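Local atomic coordinates of sporozoite-specific SAG protein (PDB entry 2WNK), a protein that probably serves as a SAG2-related surface antigen of the sporozoite stage, built from two SRS domains. Residues A[100-105]-A[117-122]; A[187-192]-A[213-218]. One frame throughout, in Å; residues are numbered along the deposited sequence.

Contact 1. Residues A[100-105]-A[117-122]; sequences CQRTGA and PSDKCG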
loop_
_atom_site.group_PDB
_atom_site.type_symbol
_atom_site.label_atom_id
_atom_site.label_comp_id
_atom_site.label_asym_id
_atom_site.label_seq_id
_atom_site.Cartn_x
_atom_site.Cartn_y
_atom_site.Cartn_z
ATOM N N CYS A 100 -9.809 20.709 -9.021
ATOM C CA CYS A 100 -9.647 20.979 -10.438
ATOM C C CYS A 100 -10.595 22.147 -10.704
ATOM O O CYS A 100 -11.789 22.058 -10.378
ATOM C CB CYS A 100 -10.092 19.766 -11.259
ATOM S SG CYS A 100 -9.048 18.256 -11.066
ATOM N N GLN A 101 -10.054 23.212 -11.240
ATOM C CA GLN A 101 -10.792 24.443 -11.430
ATOM C C GLN A 101 -10.506 25.063 -12.769
ATOM O O GLN A 101 -9.566 24.730 -13.386
ATOM C CB GLN A 101 -10.446 25.447 -10.332
ATOM C CG GLN A 101 -9.140 26.079 -10.381
ATOM C CD GLN A 101 -8.777 26.883 -9.132
ATOM O OE1 GLN A 101 -7.825 27.626 -9.115
ATOM N NE2 GLN A 101 -9.512 26.695 -8.110
ATOM N N ARG A 102 -11.352 25.992 -13.181
ATOM C CA ARG A 102 -11.079 26.803 -14.347
ATOM C C ARG A 102 -9.766 27.537 -14.261
ATOM O O ARG A 102 -9.322 27.929 -13.232
ATOM C CB ARG A 102 -12.224 27.823 -14.564
ATOM C CG ARG A 102 -13.309 27.356 -15.471
ATOM C CD ARG A 102 -14.719 27.849 -15.153
ATOM N NE ARG A 102 -15.427 26.687 -14.689
ATOM C CZ ARG A 102 -16.511 26.647 -13.947
ATOM N NH1 ARG A 102 -16.952 25.480 -13.605
ATOM N NH2 ARG A 102 -17.181 27.761 -13.597
ATOM N N THR A 103 -9.145 27.754 -15.390
ATOM C CA THR A 103 -7.966 28.560 -15.478
ATOM C C THR A 103 -8.234 29.915 -14.891
ATOM O O THR A 103 -9.210 30.517 -15.248
ATOM C CB THR A 103 -7.612 28.813 -16.938
ATOM O OG1 THR A 103 -7.561 27.573 -17.618
ATOM C CG2 THR A 103 -6.308 29.474 -17.021
ATOM N N GLY A 104 -7.373 30.413 -14.029
ATOM C CA GLY A 104 -7.689 31.740 -13.517
ATOM C C GLY A 104 -7.856 31.826 -12.017
ATOM O O GLY A 104 -7.794 32.931 -11.477
ATOM N N ALA A 105 -8.430 30.832 -11.365
ATOM C CA ALA A 105 -9.861 30.864 -11.142
ATOM C C ALA A 105 -9.713 31.563 -9.794
ATOM O O ALA A 105 -10.691 31.899 -9.116
ATOM C CB ALA A 105 -10.474 29.485 -10.964
ATOM N N PRO A 117 -16.512 23.264 -3.879
ATOM C CA PRO A 117 -17.102 24.433 -4.504
ATOM C C PRO A 117 -17.970 24.044 -5.698
ATOM O O PRO A 117 -17.668 23.073 -6.408
ATOM C CB PRO A 117 -15.886 25.247 -4.953
ATOM C CG PRO A 117 -14.813 24.868 -3.933
ATOM C CD PRO A 117 -15.054 23.391 -3.729
ATOM N N SER A 118 -19.048 24.791 -5.915
ATOM C CA SER A 118 -20.017 24.361 -6.921
ATOM C C SER A 118 -19.468 24.451 -8.345
ATOM O O SER A 118 -20.081 23.891 -9.274
ATOM C CB SER A 118 -21.314 25.179 -6.803
ATOM O OG SER A 118 -21.028 26.540 -6.967
ATOM N N ASP A 119 -18.362 25.176 -8.528
ATOM C CA ASP A 119 -17.748 25.334 -9.864
ATOM C C ASP A 119 -16.417 24.615 -10.045
ATOM O O ASP A 119 -15.684 24.917 -10.999
ATOM C CB ASP A 119 -17.534 26.823 -10.195
ATOM C CG ASP A 119 -16.675 27.530 -9.149
ATOM O OD1 ASP A 119 -16.120 28.600 -9.469
ATOM O OD2 ASP A 119 -16.535 27.007 -8.035
ATOM N N LYS A 120 -16.121 23.688 -9.148
ATOM C CA LYS A 120 -14.827 22.958 -9.169
ATOM C C LYS A 120 -15.084 21.492 -8.908
ATOM O O LYS A 120 -16.165 21.141 -8.460
ATOM C CB LYS A 120 -13.874 23.541 -8.108
ATOM C CG LYS A 120 -13.463 24.983 -8.432
ATOM C CD LYS A 120 -12.665 25.626 -7.289
ATOM C CE LYS A 120 -12.735 27.148 -7.361
ATOM N NZ LYS A 120 -11.638 27.773 -6.582
ATOM N N CYS A 121 -14.086 20.629 -9.156
ATOM C CA CYS A 121 -14.245 19.209 -8.878
ATOM C C CYS A 121 -13.144 18.828 -7.896
ATOM O O CYS A 121 -12.008 19.294 -8.039
ATOM C CB CYS A 121 -14.162 18.373 -10.197
ATOM S SG CYS A 121 -14.410 16.584 -9.923
ATOM N N GLY A 122 -13.457 18.009 -6.887
ATOM C CA GLY A 122 -12.519 17.760 -5.791
ATOM C C GLY A 122 -11.882 16.375 -5.944
ATOM O O GLY A 122 -12.504 15.445 -6.467
HETATM O O HOH W 1 -13.828 26.643 -11.639
#
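Gln101 and Lys120 come together through different first torsions. In Gln101, CG is tucked between the backbone N and the carbonyl carbon (chi1 73°). In Lys120, CG lies opposite the carbonyl carbon and beside the backbone N (chi1 -66°). Both chains then run extended and in parallel, tips on the same side of the sheet. Gln101 CB meets Lys120 CG at 3.6 Å, and Lys120 CB sits 3.4 Å from Cys100 O. The aliphatic stems leave the sheet on the face opposite the cysteine side chains.

One step along, Cys100 and Cys121 form an antiparallel hydrogen-bonded pair. Cys100 N donates to Cys121 O at 2.8 Å, almost straight at 173°. Cys121 N returns a bond of 3.0 Å to Cys100 O, lying in the plane of that carbonyl. Cys100 CB and Cys121 CB are 4.4 Å apart, yet the sulfurs do not join. Cys100 is linked to Cys28 and Cys121 to Cys6, two disulfides of the first SRS domain.

Beyond Gln101 the backbones separate, and a water bridges the gap. It accepts from Arg102 N at 3.0 Å and donates to Asp119 O at 2.6 Å. The bent chain of Arg102 places a guanidinium face over Asp119 O, so no N-H points well at that oxygen. Arg102 NH2 and Asp119 OD1 are 4.3 Å apart, with the oxygen well off the guanidinium plane, so any attraction is probably charge alone. Arg102 NH1 makes its salt bridge to Glu9 OE2.

Pro117 to Lys120 make a type I turn leading into strand 121-127. That strand lies between 12-17 and 94-101, parallel to the first and antiparallel to the second. Strand 94-101 is flanked on its other side by 34-36, where Gln101 bonds through its backbone to Glu34.

Contact 2. Residues A[187-192]-A[213-218]; sequences SLVPHA and QQQKLC
Leu188 crosses Gln215 and reaches on toward Leu217. Its CB is 4.0 Å from Leu217 CD1 and also lies against the amide end of Gln215. Chi1 (-53°) sets CG beside the backbone N, and the branch there, turned by chi2, gives the methyls different neighbours. CD1 meets Leu217 CD1 at 3.8 Å and sits equally close to the carbonyl O of Lys216. CD2 rests by the Gln215 amide. Leu188 and Leu217 point past one another, methyl beside methyl.

Val189 widens the same patch. Its CG2 touches Gln215 CG at 3.9 Å and Leu217 CD1 at 4.0 Å. Gln215 CG lies 3.2 Å from Leu188 O; the bend at chi2 (-69°) keeps CD close, at 3.3 Å from that same oxygen. Val173 touches both leucines, while Val235 of the adjacent strand 228-235 touches Leu217.

After Val189 the chain leaves through a type II turn to Ala192. In the second SRS domain the contact lays the short, weakly bonded helix 185-188 and the loop after it on strand 215-222. With no hydrogen bond between the segments, it rests on van der Waals touch: apolar at the leucines and Val189, an aliphatic chain and amide over a carbonyl at Gln215.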
loop_
_atom_site.group_PDB
_atom_site.type_symbol
_atom_site.label_atom_id
_atom_site.label_comp_id
_atom_site.label_asym_id
_atom_site.label_seq_id
_atom_site.Cartn_x
_atom_site.Cartn_y
_atom_site.Cartn_z
ATOM N N SER A 187 -1.458 -29.077 8.004
ATOM C CA SER A 187 -0.666 -30.289 8.122
ATOM C C SER A 187 0.635 -30.092 8.884
ATOM O O SER A 187 1.192 -31.060 9.419
ATOM C CB SER A 187 -0.354 -30.936 6.754
ATOM O OG SER A 187 0.688 -30.198 6.131
ATOM N N LEU A 188 1.217 -28.895 8.862
ATOM C CA LEU A 188 2.429 -28.714 9.653
ATOM C C LEU A 188 2.140 -28.140 11.047
ATOM O O LEU A 188 2.791 -28.502 12.052
ATOM C CB LEU A 188 3.331 -27.756 8.911
ATOM C CG LEU A 188 3.638 -28.135 7.452
ATOM C CD1 LEU A 188 4.600 -27.095 6.922
ATOM C CD2 LEU A 188 4.369 -29.419 7.473
ATOM N N VAL A 189 1.145 -27.255 11.111
ATOM C CA VAL A 189 0.776 -26.626 12.376
ATOM C C VAL A 189 -0.716 -26.595 12.458
ATOM O O VAL A 189 -1.370 -25.697 11.958
ATOM C CB VAL A 189 1.367 -25.209 12.535
ATOM C CG1 VAL A 189 1.094 -24.664 13.957
ATOM C CG2 VAL A 189 2.899 -25.171 12.291
ATOM N N PRO A 190 -1.290 -27.657 13.042
ATOM C CA PRO A 190 -2.738 -27.818 13.226
ATOM C C PRO A 190 -3.310 -26.553 13.843
ATOM O O PRO A 190 -2.690 -25.979 14.747
ATOM C CB PRO A 190 -2.799 -28.987 14.155
ATOM C CG PRO A 190 -1.664 -29.868 13.607
ATOM C CD PRO A 190 -0.547 -28.857 13.426
ATOM N N HIS A 191 -4.396 -26.066 13.254
ATOM C CA HIS A 191 -5.208 -24.955 13.806
ATOM C C HIS A 191 -4.614 -23.579 13.507
ATOM O O HIS A 191 -5.193 -22.541 13.857
ATOM C CB HIS A 191 -5.503 -25.094 15.328
ATOM C CG HIS A 191 -5.764 -26.491 15.811
ATOM N ND1 HIS A 191 -6.824 -27.253 15.373
ATOM C CD2 HIS A 191 -5.105 -27.253 16.720
ATOM C CE1 HIS A 191 -6.817 -28.413 16.005
ATOM N NE2 HIS A 191 -5.773 -28.440 16.819
ATOM N N ALA A 192 -3.454 -23.551 12.863
ATOM C CA ALA A 192 -2.881 -22.297 12.416
ATOM C C ALA A 192 -3.637 -21.730 11.212
ATOM O O ALA A 192 -4.308 -22.461 10.473
ATOM C CB ALA A 192 -1.433 -22.447 12.073
ATOM N N GLN A 213 6.358 -31.109 17.102
ATOM C CA GLN A 213 7.765 -30.917 16.698
ATOM C C GLN A 213 7.929 -29.544 16.070
ATOM O O GLN A 213 6.943 -28.968 15.542
ATOM C CB GLN A 213 8.234 -32.011 15.703
ATOM C CG GLN A 213 8.183 -33.451 16.263
ATOM C CD GLN A 213 8.863 -34.496 15.321
ATOM O OE1 GLN A 213 9.082 -34.266 14.129
ATOM N NE2 GLN A 213 9.188 -35.635 15.872
ATOM N N GLN A 214 9.133 -28.998 16.145
ATOM C CA GLN A 214 9.425 -27.694 15.506
ATOM C C GLN A 214 9.092 -27.769 14.004
ATOM O O GLN A 214 9.340 -28.799 13.364
ATOM C CB GLN A 214 10.893 -27.266 15.683
ATOM C CG GLN A 214 11.198 -25.925 15.010
ATOM C CD GLN A 214 12.701 -25.599 14.938
ATOM O OE1 GLN A 214 13.294 -25.568 13.858
ATOM N NE2 GLN A 214 13.300 -25.347 16.073
ATOM N N GLN A 215 8.557 -26.676 13.467
ATOM C CA GLN A 215 8.107 -26.596 12.058
ATOM C C GLN A 215 8.705 -25.353 11.432
ATOM O O GLN A 215 9.075 -24.401 12.136
ATOM C CB GLN A 215 6.549 -26.566 11.951
ATOM C CG GLN A 215 5.807 -27.732 12.694
ATOM C CD GLN A 215 5.991 -29.141 12.092
ATOM O OE1 GLN A 215 5.899 -30.170 12.825
ATOM N NE2 GLN A 215 6.138 -29.219 10.797
ATOM N N LYS A 216 8.772 -25.363 10.102
ATOM C CA LYS A 216 9.134 -24.138 9.364
ATOM C C LYS A 216 8.055 -23.874 8.318
ATOM O O LYS A 216 7.538 -24.799 7.680
ATOM C CB LYS A 216 10.480 -24.312 8.703
ATOM C CG LYS A 216 11.619 -24.237 9.692
ATOM C CD LYS A 216 12.911 -24.173 8.919
ATOM C CE LYS A 216 14.087 -24.250 9.827
ATOM N NZ LYS A 216 15.339 -24.504 8.995
ATOM N N LEU A 217 7.636 -22.621 8.212
ATOM C CA LEU A 217 6.578 -22.249 7.290
ATOM C C LEU A 217 7.194 -21.214 6.417
ATOM O O LEU A 217 7.689 -20.218 6.910
ATOM C CB LEU A 217 5.431 -21.559 8.015
ATOM C CG LEU A 217 4.348 -22.327 8.780
ATOM C CD1 LEU A 217 4.371 -23.846 8.835
ATOM C CD2 LEU A 217 3.787 -21.690 10.017
ATOM N N CYS A 218 7.163 -21.457 5.115
ATOM C CA CYS A 218 7.791 -20.494 4.212
ATOM C C CYS A 218 6.741 -19.900 3.250
ATOM O O CYS A 218 5.886 -20.591 2.685
ATOM C CB CYS A 218 8.841 -21.213 3.372
ATOM S SG CYS A 218 9.759 -19.929 2.470
#

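Contact 1 comes first along the chain and closes before contact 2 opens. Each lies within its own SRS domain, 2-127 and 132-235, on opposite sides of the chain's centre. Their centres are about 57 Å apart and their nearest atoms about 41 Å, without touching. Contact 1 joins neighbouring strands 94-101 and 121-127 within one sheet. Contact 2 sets the short, weakly bonded helix 185-188 and the loop after it against strand 215-222 of another sheet. They share no strand or sheet. Contact 1 holds two disulfide-bonded cysteines that face each other; in contact 2 Cys218 is bonded to Cys179 but takes no part in the contact. This is in keeping with a cysteine-rich two-domain surface protein.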